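Local coordinates for peptide ABC transporter, peptide-binding protein (Thermus thermophilus, PDB 2D5W) that binds oligopeptides, holding a pentapeptide in this crystal, and probably passes them to an ABC transporter for uptake across the membrane, at residues Lys33-Gln38 against Thr270-Leu275; Gly163-Arg168 against Phe193-Thr198; Val317-Leu322 against Asn399-Arg404; Phe451-Ser456 against Met490-Glu495. All coordinates share one frame; numbering follows the deposited sequence.

Contact 1 of 4, residues Lys33-Gln38 against Thr270-Leu275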
loop_
_atom_site.group_PDB
_atom_site.type_symbol
_atom_site.label_atom_id
_atom_site.label_comp_id
_atom_site.label_asym_id
_atom_site.label_seq_id
_atom_site.Cartn_x
_atom_site.Cartn_y
_atom_site.Cartn_z
ATOM N N LYS A 33 0.432 3.050 -7.928
ATOM C CA LYS A 33 -0.026 2.084 -8.921
ATOM C C LYS A 33 -1.496 1.722 -8.665
ATOM O O LYS A 33 -2.312 1.705 -9.585
ATOM C CB LYS A 33 0.863 0.839 -8.857
ATOM C CG LYS A 33 0.466 -0.312 -9.772
ATOM C CD LYS A 33 1.545 -1.389 -9.718
ATOM C CE LYS A 33 1.159 -2.663 -10.447
ATOM N NZ LYS A 33 0.389 -3.595 -9.576
ATOM N N SER A 34 -1.838 1.449 -7.412
ATOM C CA SER A 34 -3.212 1.108 -7.074
ATOM C C SER A 34 -4.176 2.261 -7.328
ATOM O O SER A 34 -5.291 2.051 -7.801
ATOM C CB SER A 34 -3.303 0.670 -5.616
ATOM O OG SER A 34 -2.831 -0.657 -5.468
ATOM N N GLU A 35 -3.756 3.480 -7.016
ATOM C CA GLU A 35 -4.622 4.633 -7.232
ATOM C C GLU A 35 -4.938 4.802 -8.715
ATOM O O GLU A 35 -6.096 4.955 -9.101
ATOM C CB GLU A 35 -3.957 5.901 -6.708
ATOM C CG GLU A 35 -4.853 7.121 -6.779
ATOM C CD GLU A 35 -4.109 8.389 -6.438
ATOM O OE1 GLU A 35 -3.523 8.999 -7.355
ATOM O OE2 GLU A 35 -4.098 8.767 -5.249
ATOM N N ILE A 36 -3.904 4.771 -9.547
ATOM C CA ILE A 36 -4.080 4.920 -10.981
ATOM C C ILE A 36 -4.955 3.808 -11.539
ATOM O O ILE A 36 -5.818 4.044 -12.388
ATOM C CB ILE A 36 -2.716 4.911 -11.702
ATOM C CG1 ILE A 36 -1.960 6.195 -11.367
ATOM C CG2 ILE A 36 -2.904 4.776 -13.212
ATOM C CD1 ILE A 36 -0.547 6.232 -11.892
ATOM N N GLU A 37 -4.752 2.592 -11.048
ATOM C CA GLU A 37 -5.528 1.476 -11.555
ATOM C C GLU A 37 -7.019 1.545 -11.266
ATOM O O GLU A 37 -7.794 0.836 -11.899
ATOM C CB GLU A 37 -4.916 0.159 -11.084
ATOM C CG GLU A 37 -3.621 -0.126 -11.833
ATOM C CD GLU A 37 -2.994 -1.449 -11.486
ATOM O OE1 GLU A 37 -1.969 -1.793 -12.117
ATOM O OE2 GLU A 37 -3.514 -2.142 -10.588
ATOM N N GLN A 38 -7.439 2.393 -10.330
ATOM C CA GLN A 38 -8.872 2.525 -10.074
ATOM C C GLN A 38 -9.529 3.081 -11.335
ATOM O O GLN A 38 -10.670 2.740 -11.656
ATOM C CB GLN A 38 -9.150 3.497 -8.938
ATOM C CG GLN A 38 -8.676 3.070 -7.580
ATOM C CD GLN A 38 -8.951 4.160 -6.580
ATOM O OE1 GLN A 38 -9.825 4.034 -5.722
ATOM N NE2 GLN A 38 -8.228 5.262 -6.709
ATOM N N THR A 270 -4.176 16.834 -7.234
ATOM C CA THR A 270 -3.024 16.050 -6.830
ATOM C C THR A 270 -3.434 14.658 -6.367
ATOM O O THR A 270 -4.548 14.426 -5.895
ATOM C CB THR A 270 -2.219 16.747 -5.719
ATOM O OG1 THR A 270 -3.086 17.083 -4.632
ATOM C CG2 THR A 270 -1.554 18.010 -6.260
ATOM N N SER A 271 -2.501 13.733 -6.541
ATOM C CA SER A 271 -2.649 12.333 -6.175
ATOM C C SER A 271 -2.471 12.165 -4.670
ATOM O O SER A 271 -2.042 13.090 -3.978
ATOM C CB SER A 271 -1.564 11.536 -6.914
ATOM O OG SER A 271 -1.396 10.217 -6.416
ATOM N N SER A 272 -2.804 10.983 -4.162
ATOM C CA SER A 272 -2.595 10.691 -2.752
ATOM C C SER A 272 -1.079 10.527 -2.560
ATOM O O SER A 272 -0.588 10.518 -1.434
ATOM C CB SER A 272 -3.314 9.401 -2.343
ATOM O OG SER A 272 -2.758 8.264 -2.986
ATOM N N VAL A 273 -0.351 10.382 -3.668
ATOM C CA VAL A 273 1.106 10.256 -3.627
ATOM C C VAL A 273 1.665 11.450 -4.396
ATOM O O VAL A 273 2.011 11.358 -5.578
ATOM C CB VAL A 273 1.588 8.936 -4.274
ATOM C CG1 VAL A 273 3.089 8.788 -4.083
ATOM C CG2 VAL A 273 0.860 7.755 -3.650
ATOM N N SER A 274 1.745 12.582 -3.709
ATOM C CA SER A 274 2.210 13.809 -4.333
ATOM C C SER A 274 3.009 14.683 -3.376
ATOM O O SER A 274 4.191 14.433 -3.152
ATOM C CB SER A 274 1.008 14.582 -4.902
ATOM O OG SER A 274 0.015 14.811 -3.914
ATOM N N LEU A 275 2.358 15.697 -2.817
ATOM C CA LEU A 275 2.991 16.632 -1.894
ATOM C C LEU A 275 2.931 16.136 -0.461
ATOM O O LEU A 275 2.032 15.383 -0.090
ATOM C CB LEU A 275 2.292 17.990 -1.972
ATOM C CG LEU A 275 2.154 18.619 -3.358
ATOM C CD1 LEU A 275 1.344 19.909 -3.256
ATOM C CD2 LEU A 275 3.533 18.888 -3.941
#
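Glu35 on helix 31-40 and Ser272 in the loop after strand 269-270 bring their CA atoms to 7.8 Å, a gap that a long acidic side chain can span. Glu35 does so stretched out, CG anti to the backbone N (chi1 -175°), and presents both carboxylate oxygens to the loop. Glu35 OE1 accepts from Ser271 OG at 2.6 Å, on the syn side but 28° out of the carboxylate plane. Glu35 OE2 takes two donors: Ser272 N, 2.8 Å away, on its syn lone pair, and Ser272 OG, 2.7 Å away, from above the plane. Ser271 OG also accepts from Val273 N at 2.9 Å, an ST turn, so one small hydroxyl serves both the turn and the carboxylate. Tyr249 OH is a further partner of OE1, and so many polar partners would tend to stabilise the buried negative charge. With an alanine at Glu35, the two serine hydroxyls and Ser272 N would probably lose their shared acceptor group. Ser272 O meanwhile bonds a basic side chain of the bound peptide. Around the contact, Ser271 pairs by backbone with Gly11 of strand 7-12, Ser272 touches strand 544-557, and Leu275 packs on helix 255-264.

Contact 2 of 4, residues Gly163-Arg168 against Phe193-Thr198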
loop_
_atom_site.group_PDB
_atom_site.type_symbol
_atom_site.label_atom_id
_atom_site.label_comp_id
_atom_site.label_asym_id
_atom_site.label_seq_id
_atom_site.Cartn_x
_atom_site.Cartn_y
_atom_site.Cartn_z
ATOM N N GLY A 163 -4.942 -15.553 -20.457
ATOM C CA GLY A 163 -5.094 -16.996 -20.327
ATOM C C GLY A 163 -4.183 -17.866 -21.172
ATOM O O GLY A 163 -3.571 -18.802 -20.653
ATOM N N PRO A 164 -4.077 -17.602 -22.480
ATOM C CA PRO A 164 -3.205 -18.425 -23.325
ATOM C C PRO A 164 -1.767 -18.494 -22.808
ATOM O O PRO A 164 -1.177 -19.573 -22.726
ATOM C CB PRO A 164 -3.316 -17.749 -24.688
ATOM C CG PRO A 164 -4.734 -17.245 -24.682
ATOM C CD PRO A 164 -4.853 -16.650 -23.295
ATOM N N GLU A 165 -1.198 -17.346 -22.455
ATOM C CA GLU A 165 0.164 -17.337 -21.943
ATOM C C GLU A 165 0.227 -18.058 -20.599
ATOM O O GLU A 165 1.181 -18.786 -20.324
ATOM C CB GLU A 165 0.682 -15.906 -21.786
ATOM C CG GLU A 165 2.089 -15.826 -21.201
ATOM C CD GLU A 165 3.157 -16.376 -22.130
ATOM O OE1 GLU A 165 4.296 -16.585 -21.663
ATOM O OE2 GLU A 165 2.866 -16.592 -23.325
ATOM N N TRP A 166 -0.791 -17.864 -19.766
ATOM C CA TRP A 166 -0.826 -18.514 -18.461
ATOM C C TRP A 166 -0.758 -20.033 -18.612
ATOM O O TRP A 166 -0.078 -20.709 -17.843
ATOM C CB TRP A 166 -2.094 -18.118 -17.699
ATOM C CG TRP A 166 -2.280 -18.882 -16.414
ATOM C CD1 TRP A 166 -3.303 -19.735 -16.110
ATOM C CD2 TRP A 166 -1.402 -18.888 -15.278
ATOM N NE1 TRP A 166 -3.117 -20.272 -14.858
ATOM C CE2 TRP A 166 -1.959 -19.771 -14.325
ATOM C CE3 TRP A 166 -0.200 -18.235 -14.973
ATOM C CZ2 TRP A 166 -1.355 -20.018 -13.087
ATOM C CZ3 TRP A 166 0.403 -18.482 -13.739
ATOM C CH2 TRP A 166 -0.179 -19.367 -12.813
ATOM N N GLU A 167 -1.459 -20.573 -19.606
ATOM C CA GLU A 167 -1.438 -22.017 -19.818
ATOM C C GLU A 167 -0.016 -22.479 -20.122
ATOM O O GLU A 167 0.414 -23.543 -19.667
ATOM C CB GLU A 167 -2.375 -22.407 -20.964
ATOM C CG GLU A 167 -3.851 -22.205 -20.655
ATOM C CD GLU A 167 -4.293 -22.949 -19.408
ATOM O OE1 GLU A 167 -4.006 -24.161 -19.304
ATOM O OE2 GLU A 167 -4.931 -22.324 -18.536
ATOM N N ARG A 168 0.720 -21.676 -20.884
ATOM C CA ARG A 168 2.096 -22.017 -21.210
ATOM C C ARG A 168 2.962 -21.932 -19.956
ATOM O O ARG A 168 3.836 -22.771 -19.735
ATOM C CB ARG A 168 2.643 -21.081 -22.291
ATOM C CG ARG A 168 2.032 -21.315 -23.669
ATOM C CD ARG A 168 2.766 -20.530 -24.745
ATOM N NE ARG A 168 2.409 -19.114 -24.753
ATOM C CZ ARG A 168 1.282 -18.629 -25.265
ATOM N NH1 ARG A 168 0.395 -19.447 -25.816
ATOM N NH2 ARG A 168 1.040 -17.325 -25.228
ATOM N N PHE A 193 3.672 -11.876 -15.614
ATOM C CA PHE A 193 3.053 -10.568 -15.427
ATOM C C PHE A 193 3.750 -9.480 -16.242
ATOM O O PHE A 193 3.090 -8.608 -16.811
ATOM C CB PHE A 193 3.052 -10.192 -13.942
ATOM C CG PHE A 193 2.279 -11.147 -13.077
ATOM C CD1 PHE A 193 0.900 -11.286 -13.225
ATOM C CD2 PHE A 193 2.932 -11.929 -12.131
ATOM C CE1 PHE A 193 0.182 -12.193 -12.443
ATOM C CE2 PHE A 193 2.226 -12.839 -11.344
ATOM C CZ PHE A 193 0.848 -12.971 -11.502
ATOM N N LEU A 194 5.076 -9.535 -16.317
ATOM C CA LEU A 194 5.825 -8.524 -17.060
ATOM C C LEU A 194 5.453 -8.443 -18.538
ATOM O O LEU A 194 5.523 -7.370 -19.134
ATOM C CB LEU A 194 7.332 -8.755 -16.908
ATOM C CG LEU A 194 7.882 -8.446 -15.511
ATOM C CD1 LEU A 194 9.336 -8.878 -15.419
ATOM C CD2 LEU A 194 7.741 -6.954 -15.219
ATOM N N LYS A 195 5.058 -9.563 -19.135
ATOM C CA LYS A 195 4.666 -9.550 -20.541
ATOM C C LYS A 195 3.446 -8.660 -20.764
ATOM O O LYS A 195 3.188 -8.207 -21.879
ATOM C CB LYS A 195 4.355 -10.970 -21.024
ATOM C CG LYS A 195 5.584 -11.813 -21.307
ATOM C CD LYS A 195 5.202 -13.158 -21.902
ATOM C CE LYS A 195 6.438 -13.981 -22.228
ATOM N NZ LYS A 195 7.289 -14.209 -21.024
ATOM N N PHE A 196 2.704 -8.407 -19.693
ATOM C CA PHE A 196 1.489 -7.598 -19.760
ATOM C C PHE A 196 1.548 -6.355 -18.875
ATOM O O PHE A 196 0.505 -5.763 -18.587
ATOM C CB PHE A 196 0.294 -8.435 -19.290
ATOM C CG PHE A 196 0.067 -9.690 -20.082
ATOM C CD1 PHE A 196 -0.717 -9.671 -21.229
ATOM C CD2 PHE A 196 0.626 -10.897 -19.670
ATOM C CE1 PHE A 196 -0.946 -10.838 -21.958
ATOM C CE2 PHE A 196 0.403 -12.070 -20.392
ATOM C CZ PHE A 196 -0.384 -12.040 -21.535
ATOM N N ALA A 197 2.739 -5.931 -18.458
ATOM C CA ALA A 197 2.794 -4.804 -17.534
ATOM C C ALA A 197 3.871 -3.751 -17.714
ATOM O O ALA A 197 3.969 -2.842 -16.891
ATOM C CB ALA A 197 2.846 -5.346 -16.101
ATOM N N THR A 198 4.675 -3.851 -18.767
ATOM C CA THR A 198 5.724 -2.861 -19.002
ATOM C C THR A 198 5.206 -1.802 -19.969
ATOM O O THR A 198 4.240 -2.032 -20.694
ATOM C CB THR A 198 6.980 -3.493 -19.608
ATOM O OG1 THR A 198 6.643 -4.087 -20.867
ATOM C CG2 THR A 198 7.553 -4.553 -18.674
HETATM O O HOH W 1 5.527 -15.570 -19.442
#
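Glu165 and Lys195, with Arg168, form a salt-bridge network at the surface that joins helix 159-173 to the end of helix 182-194. Glu165 CB lies at the edge of the Phe196 ring, near the ring plane, 4.0 Å from Phe196 CZ. CG stands anti to the backbone N (chi1 178°), which sends the chain off its own helix; Glu165 CG is then equally near Phe196 CE2 and Lys195 CD, 4.2 Å from each. A bend at chi2 (68°) turns the carboxylate toward the lysine, and the two side chains cross at about a right angle. Glu165 CD meets Lys195 CD at 3.8 Å, and Glu165 OE1 sits 3.4 Å from Lys195 CE. The salt bridge from Glu165 OE1 to Lys195 NZ is long at 3.9 Å, so the nearest approaches are to the aliphatic part of the lysine. A water bridges the two, donating to Glu165 OE1 and accepting from Lys195 NZ, both at 2.7 Å. Lysine suits this exposed position, where its flexible chain can lie against a neighbour while its ammonium group meets water. Beneath this polar layer, Phe196 also rests on Ile161 and Met162 of helix 159-173. The other oxygen, Glu165 OE2, belongs to Arg168: Arg168 NE approaches it at 2.9 Å from above the carboxylate plane, Arg168 NH2 at 2.7 Å nearly in line with the C-O bond.

Contact 3 of 4, residues Val317-Leu322 against Asn399-Arg404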
loop_
_atom_site.group_PDB
_atom_site.type_symbol
_atom_site.label_atom_id
_atom_site.label_comp_id
_atom_site.label_asym_id
_atom_site.label_seq_id
_atom_site.Cartn_x
_atom_site.Cartn_y
_atom_site.Cartn_z
ATOM N N VAL A 317 23.725 -7.473 9.457
ATOM C CA VAL A 317 22.659 -7.370 10.443
ATOM C C VAL A 317 23.170 -7.816 11.812
ATOM O O VAL A 317 22.935 -7.150 12.820
ATOM C CB VAL A 317 21.449 -8.236 10.027
ATOM C CG1 VAL A 317 20.451 -8.347 11.168
ATOM C CG2 VAL A 317 20.784 -7.625 8.803
ATOM N N LYS A 318 23.872 -8.944 11.846
ATOM C CA LYS A 318 24.416 -9.452 13.102
ATOM C C LYS A 318 25.529 -8.548 13.621
ATOM O O LYS A 318 25.637 -8.320 14.823
ATOM C CB LYS A 318 24.938 -10.880 12.922
ATOM C CG LYS A 318 23.843 -11.894 12.610
ATOM C CD LYS A 318 24.357 -13.328 12.676
ATOM C CE LYS A 318 24.739 -13.726 14.097
ATOM N NZ LYS A 318 25.207 -15.143 14.176
ATOM N N ASP A 319 26.351 -8.032 12.712
ATOM C CA ASP A 319 27.443 -7.137 13.086
ATOM C C ASP A 319 26.899 -5.913 13.820
ATOM O O ASP A 319 27.406 -5.524 14.874
ATOM C CB ASP A 319 28.209 -6.683 11.840
ATOM C CG ASP A 319 29.083 -7.778 11.253
ATOM O OD1 ASP A 319 29.619 -7.573 10.145
ATOM O OD2 ASP A 319 29.241 -8.836 11.899
ATOM N N LEU A 320 25.857 -5.313 13.253
ATOM C CA LEU A 320 25.237 -4.130 13.840
ATOM C C LEU A 320 24.304 -4.471 14.998
ATOM O O LEU A 320 23.889 -3.588 15.748
ATOM C CB LEU A 320 24.452 -3.367 12.773
ATOM C CG LEU A 320 25.263 -2.767 11.626
ATOM C CD1 LEU A 320 24.319 -2.145 10.603
ATOM C CD2 LEU A 320 26.221 -1.726 12.176
ATOM N N GLY A 321 23.973 -5.752 15.129
ATOM C CA GLY A 321 23.084 -6.187 16.194
ATOM C C GLY A 321 21.641 -5.747 15.999
ATOM O O GLY A 321 20.898 -5.577 16.966
ATOM N N LEU A 322 21.230 -5.581 14.747
ATOM C CA LEU A 322 19.868 -5.141 14.461
ATOM C C LEU A 322 18.810 -6.150 14.891
ATOM O O LEU A 322 17.640 -5.803 15.036
ATOM C CB LEU A 322 19.715 -4.829 12.970
ATOM C CG LEU A 322 20.659 -3.740 12.452
ATOM C CD1 LEU A 322 20.359 -3.450 10.991
ATOM C CD2 LEU A 322 20.490 -2.479 13.279
ATOM N N ASN A 399 32.592 -12.014 15.708
ATOM C CA ASN A 399 33.187 -13.133 14.988
ATOM C C ASN A 399 34.647 -12.833 14.643
ATOM O O ASN A 399 35.131 -13.205 13.575
ATOM C CB ASN A 399 32.396 -13.428 13.706
ATOM C CG ASN A 399 31.008 -13.986 13.984
ATOM O OD1 ASN A 399 30.233 -14.233 13.059
ATOM N ND2 ASN A 399 30.694 -14.197 15.256
ATOM N N GLY A 400 35.334 -12.143 15.552
ATOM C CA GLY A 400 36.736 -11.812 15.346
ATOM C C GLY A 400 37.003 -10.671 14.380
ATOM O O GLY A 400 38.157 -10.334 14.115
ATOM N N ARG A 401 35.938 -10.068 13.861
ATOM C CA ARG A 401 36.059 -8.969 12.911
ATOM C C ARG A 401 35.678 -7.637 13.542
ATOM O O ARG A 401 34.733 -7.558 14.323
ATOM C CB ARG A 401 35.159 -9.239 11.706
ATOM C CG ARG A 401 35.540 -10.484 10.922
ATOM C CD ARG A 401 34.363 -11.062 10.141
ATOM N NE ARG A 401 33.615 -10.048 9.401
ATOM C CZ ARG A 401 32.597 -9.353 9.902
ATOM N NH1 ARG A 401 32.194 -9.562 11.150
ATOM N NH2 ARG A 401 31.982 -8.447 9.156
ATOM N N THR A 402 36.419 -6.587 13.200
ATOM C CA THR A 402 36.126 -5.264 13.731
ATOM C C THR A 402 35.016 -4.637 12.902
ATOM O O THR A 402 35.163 -4.440 11.696
ATOM C CB THR A 402 37.364 -4.354 13.691
ATOM O OG1 THR A 402 38.374 -4.898 14.548
ATOM C CG2 THR A 402 37.011 -2.949 14.158
ATOM N N VAL A 403 33.902 -4.333 13.555
ATOM C CA VAL A 403 32.764 -3.739 12.871
ATOM C C VAL A 403 32.489 -2.326 13.371
ATOM O O VAL A 403 32.673 -2.019 14.553
ATOM C CB VAL A 403 31.494 -4.602 13.061
ATOM C CG1 VAL A 403 31.742 -6.010 12.539
ATOM C CG2 VAL A 403 31.101 -4.641 14.520
ATOM N N ARG A 404 32.059 -1.472 12.449
ATOM C CA ARG A 404 31.739 -0.082 12.756
ATOM C C ARG A 404 30.239 0.128 12.615
ATOM O O ARG A 404 29.603 -0.460 11.738
ATOM C CB ARG A 404 32.463 0.856 11.791
ATOM C CG ARG A 404 33.968 0.825 11.908
ATOM C CD ARG A 404 34.625 1.742 10.890
ATOM N NE ARG A 404 34.172 3.126 10.998
ATOM C CZ ARG A 404 33.218 3.667 10.247
ATOM N NH1 ARG A 404 32.877 4.936 10.421
ATOM N NH2 ARG A 404 32.609 2.946 9.315
HETATM O O HOH W 2 27.223 -15.412 12.326
#
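Asp319 and Arg401 carry the electrostatic part of this contact between helix 315-320 and strand 401-410. The guanidinium comes end-on, one nitrogen to each oxygen: Arg401 NH2 donates to Asp319 OD1 at 2.7 Å and Arg401 NH1 to Asp319 OD2 at 3.1 Å. Both oxygens are met on their syn sides, but the two flat groups are 21° apart and both nitrogens lie out of the carboxylate plane, so the fork is somewhat twisted. A bend at chi3 (47°) turns the arginine head back to the helix. Asp319 OD2 has a second partner in Gln315 NE2, which fixes the carboxylate further. With an asparagine at Asp319, one arginine nitrogen would probably face an NH2 instead of an acceptor, and the charge of Arg401 would lose its partner.

Beside the salt bridge lies the apolar part. Val403 CG1 presses against Asp319 CG at 3.4 Å, a branched residue well suited to filling the ground beneath the carboxylate. Leu320 CD2 reaches the strand backbone, 3.6 Å from Arg404 O, while its side chain also packs on Phe405 and Ile407.

At the exposed end a water accepts from Lys318 NZ at 2.7 Å and donates weakly to Asn399 OD1.

A Schellman motif ends the helix, with Gly321 at positive phi as its C-prime residue, and strands 394-398 and 401-410 form a β-hairpin whose two-residue turn, Asn399-Gly400, has backbone angles that fit type I'.

Contact 4 of 4, residues Phe451-Ser456 against Met490-Glu495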
loop_
_atom_site.group_PDB
_atom_site.type_symbol
_atom_site.label_atom_id
_atom_site.label_comp_id
_atom_site.label_asym_id
_atom_site.label_seq_id
_atom_site.Cartn_x
_atom_site.Cartn_y
_atom_site.Cartn_z
ATOM N N PHE A 451 13.584 -5.415 -4.555
ATOM C CA PHE A 451 14.282 -4.614 -3.561
ATOM C C PHE A 451 13.590 -4.761 -2.207
ATOM O O PHE A 451 14.118 -5.404 -1.301
ATOM C CB PHE A 451 14.331 -3.128 -3.928
ATOM C CG PHE A 451 15.214 -2.319 -3.007
ATOM C CD1 PHE A 451 16.595 -2.311 -3.175
ATOM C CD2 PHE A 451 14.671 -1.616 -1.937
ATOM C CE1 PHE A 451 17.424 -1.617 -2.292
ATOM C CE2 PHE A 451 15.494 -0.917 -1.047
ATOM C CZ PHE A 451 16.870 -0.920 -1.226
ATOM N N ILE A 452 12.393 -4.199 -2.082
ATOM C CA ILE A 452 11.680 -4.229 -0.809
ATOM C C ILE A 452 11.437 -5.618 -0.221
ATOM O O ILE A 452 11.549 -5.800 0.994
ATOM C CB ILE A 452 10.334 -3.441 -0.911
ATOM C CG1 ILE A 452 9.654 -3.372 0.459
ATOM C CG2 ILE A 452 9.416 -4.081 -1.934
ATOM C CD1 ILE A 452 8.540 -2.337 0.530
ATOM N N GLN A 453 11.133 -6.596 -1.069
ATOM C CA GLN A 453 10.860 -7.952 -0.603
ATOM C C GLN A 453 12.062 -8.895 -0.663
ATOM O O GLN A 453 11.900 -10.113 -0.726
ATOM C CB GLN A 453 9.663 -8.521 -1.387
ATOM C CG GLN A 453 8.344 -7.870 -0.941
ATOM C CD GLN A 453 7.241 -7.844 -1.993
ATOM O OE1 GLN A 453 6.171 -7.282 -1.752
ATOM N NE2 GLN A 453 7.488 -8.442 -3.149
ATOM N N ARG A 454 13.270 -8.334 -0.612
ATOM C CA ARG A 454 14.483 -9.145 -0.665
ATOM C C ARG A 454 15.511 -8.836 0.429
ATOM O O ARG A 454 16.716 -9.010 0.226
ATOM C CB ARG A 454 15.132 -9.023 -2.049
ATOM C CG ARG A 454 14.259 -9.553 -3.191
ATOM C CD ARG A 454 14.073 -11.068 -3.131
ATOM N NE ARG A 454 13.336 -11.574 -4.292
ATOM C CZ ARG A 454 12.017 -11.503 -4.446
ATOM N NH1 ARG A 454 11.451 -11.985 -5.543
ATOM N NH2 ARG A 454 11.255 -10.975 -3.498
ATOM N N ALA A 455 15.043 -8.386 1.589
ATOM C CA ALA A 455 15.954 -8.111 2.696
ATOM C C ALA A 455 16.620 -9.419 3.139
ATOM O O ALA A 455 17.750 -9.411 3.633
ATOM C CB ALA A 455 15.195 -7.485 3.864
ATOM N N SER A 456 15.923 -10.540 2.960
ATOM C CA SER A 456 16.470 -11.839 3.350
ATOM C C SER A 456 17.671 -12.202 2.482
ATOM O O SER A 456 18.454 -13.088 2.832
ATOM C CB SER A 456 15.400 -12.931 3.245
ATOM O OG SER A 456 15.017 -13.155 1.901
ATOM N N MET A 490 4.474 -15.265 6.571
ATOM C CA MET A 490 4.375 -13.930 5.998
ATOM C C MET A 490 5.690 -13.187 5.771
ATOM O O MET A 490 5.677 -12.013 5.394
ATOM C CB MET A 490 3.452 -13.078 6.877
ATOM C CG MET A 490 2.208 -13.815 7.400
ATOM S SD MET A 490 1.075 -14.475 6.143
ATOM C CE MET A 490 0.349 -12.964 5.542
ATOM N N VAL A 491 6.816 -13.857 6.003
ATOM C CA VAL A 491 8.136 -13.256 5.801
ATOM C C VAL A 491 8.636 -13.729 4.441
ATOM O O VAL A 491 8.851 -14.921 4.238
ATOM C CB VAL A 491 9.130 -13.706 6.892
ATOM C CG1 VAL A 491 10.512 -13.140 6.610
ATOM C CG2 VAL A 491 8.637 -13.248 8.258
ATOM N N PRO A 492 8.842 -12.803 3.492
ATOM C CA PRO A 492 9.312 -13.224 2.169
ATOM C C PRO A 492 10.764 -13.674 2.097
ATOM O O PRO A 492 11.679 -12.896 2.354
ATOM C CB PRO A 492 9.032 -12.002 1.296
ATOM C CG PRO A 492 9.217 -10.861 2.250
ATOM C CD PRO A 492 8.561 -11.355 3.522
ATOM N N THR A 493 10.957 -14.943 1.753
ATOM C CA THR A 493 12.286 -15.523 1.606
ATOM C C THR A 493 12.195 -16.580 0.518
ATOM O O THR A 493 11.105 -16.949 0.080
ATOM C CB THR A 493 12.776 -16.233 2.890
ATOM O OG1 THR A 493 12.020 -17.433 3.086
ATOM C CG2 THR A 493 12.623 -15.330 4.104
ATOM N N LYS A 494 13.345 -17.078 0.088
ATOM C CA LYS A 494 13.373 -18.112 -0.929
ATOM C C LYS A 494 12.584 -19.325 -0.434
ATOM O O LYS A 494 11.907 -19.996 -1.213
ATOM C CB LYS A 494 14.824 -18.506 -1.216
ATOM C CG LYS A 494 14.995 -19.629 -2.223
ATOM C CD LYS A 494 16.470 -19.927 -2.460
ATOM C CE LYS A 494 17.175 -20.318 -1.169
ATOM N NZ LYS A 494 18.629 -20.569 -1.382
ATOM N N GLU A 495 12.659 -19.582 0.870
ATOM C CA GLU A 495 11.980 -20.727 1.471
ATOM C C GLU A 495 10.456 -20.715 1.397
ATOM O O GLU A 495 9.836 -21.779 1.413
ATOM C CB GLU A 495 12.413 -20.896 2.931
ATOM C CG GLU A 495 13.860 -21.346 3.129
ATOM C CD GLU A 495 14.870 -20.323 2.651
ATOM O OE1 GLU A 495 14.742 -19.140 3.033
ATOM O OE2 GLU A 495 15.796 -20.701 1.901
HETATM O O HOH W 3 13.168 -10.652 2.320
HETATM O O HOH W 4 15.772 -15.621 0.838
#
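Ser456 and Thr493 meet side by side, the CB of the serine against the methyl of the threonine, Ser456 CB to Thr493 CG2 being 3.8 Å. Ser456 OG stands between its own backbone N and carbonyl carbon (chi1 67°), which turns it over the other backbone, 3.6 Å from Thr493 CA. A serine is small enough to fit between two backbones that run this close. Thr493 has CG2 anti to its carbonyl carbon, which brings the methyl to Ser456 CB.

Beside this pair, the CB and CG of the Pro492 ring lie against the carbonyl oxygen of Gln453: Pro492 CB is 4.0 Å from Gln453 O, while the end of the glutamine side chain leads away from the contact. Proline gives a rigid apolar surface at this spot. The carbonyl it covers is engaged from its own segment, since Arg454 NH2 donates to Gln453 O at 3.0 Å from above the carbonyl plane.

Two waters also join the segments. One accepts from Ser456 N at 2.8 Å and lies 2.7 Å from Pro492 O; the other accepts from Lys494 N at 2.9 Å and is 2.8 Å from Ser456 OG.

Arg454 also makes a cation-pi contact with Tyr498, and Ser456 O bonds Asn313, not far from the Cys314-Cys458 disulfide. The contact thus joins the turn that leaves helix 449-452, whose Ile452 packs on strand 463-469, to the long loop before helix 509-518.

From the N terminus, contact 1 opens first, at helix 31-40, and closes only at residues 270-275, after the chain has built two of the sheets. Contact 2 is nested inside that loop, joining helices 159-173 and 182-194 across 24 intervening residues. Once contact 1 has closed, the other two follow in series: contact 3 ties helix 315-320 to the hairpin strand 401-410, and contact 4 then closes a shorter, helix-free loop around strand 463-469. No two contacts cross. None touches another either, although contacts 1 and 2, like contacts 3 and 4, come within about 6 Å at their nearest atoms. Contact 3 lies farthest from the chain centre, contact 1 nearest.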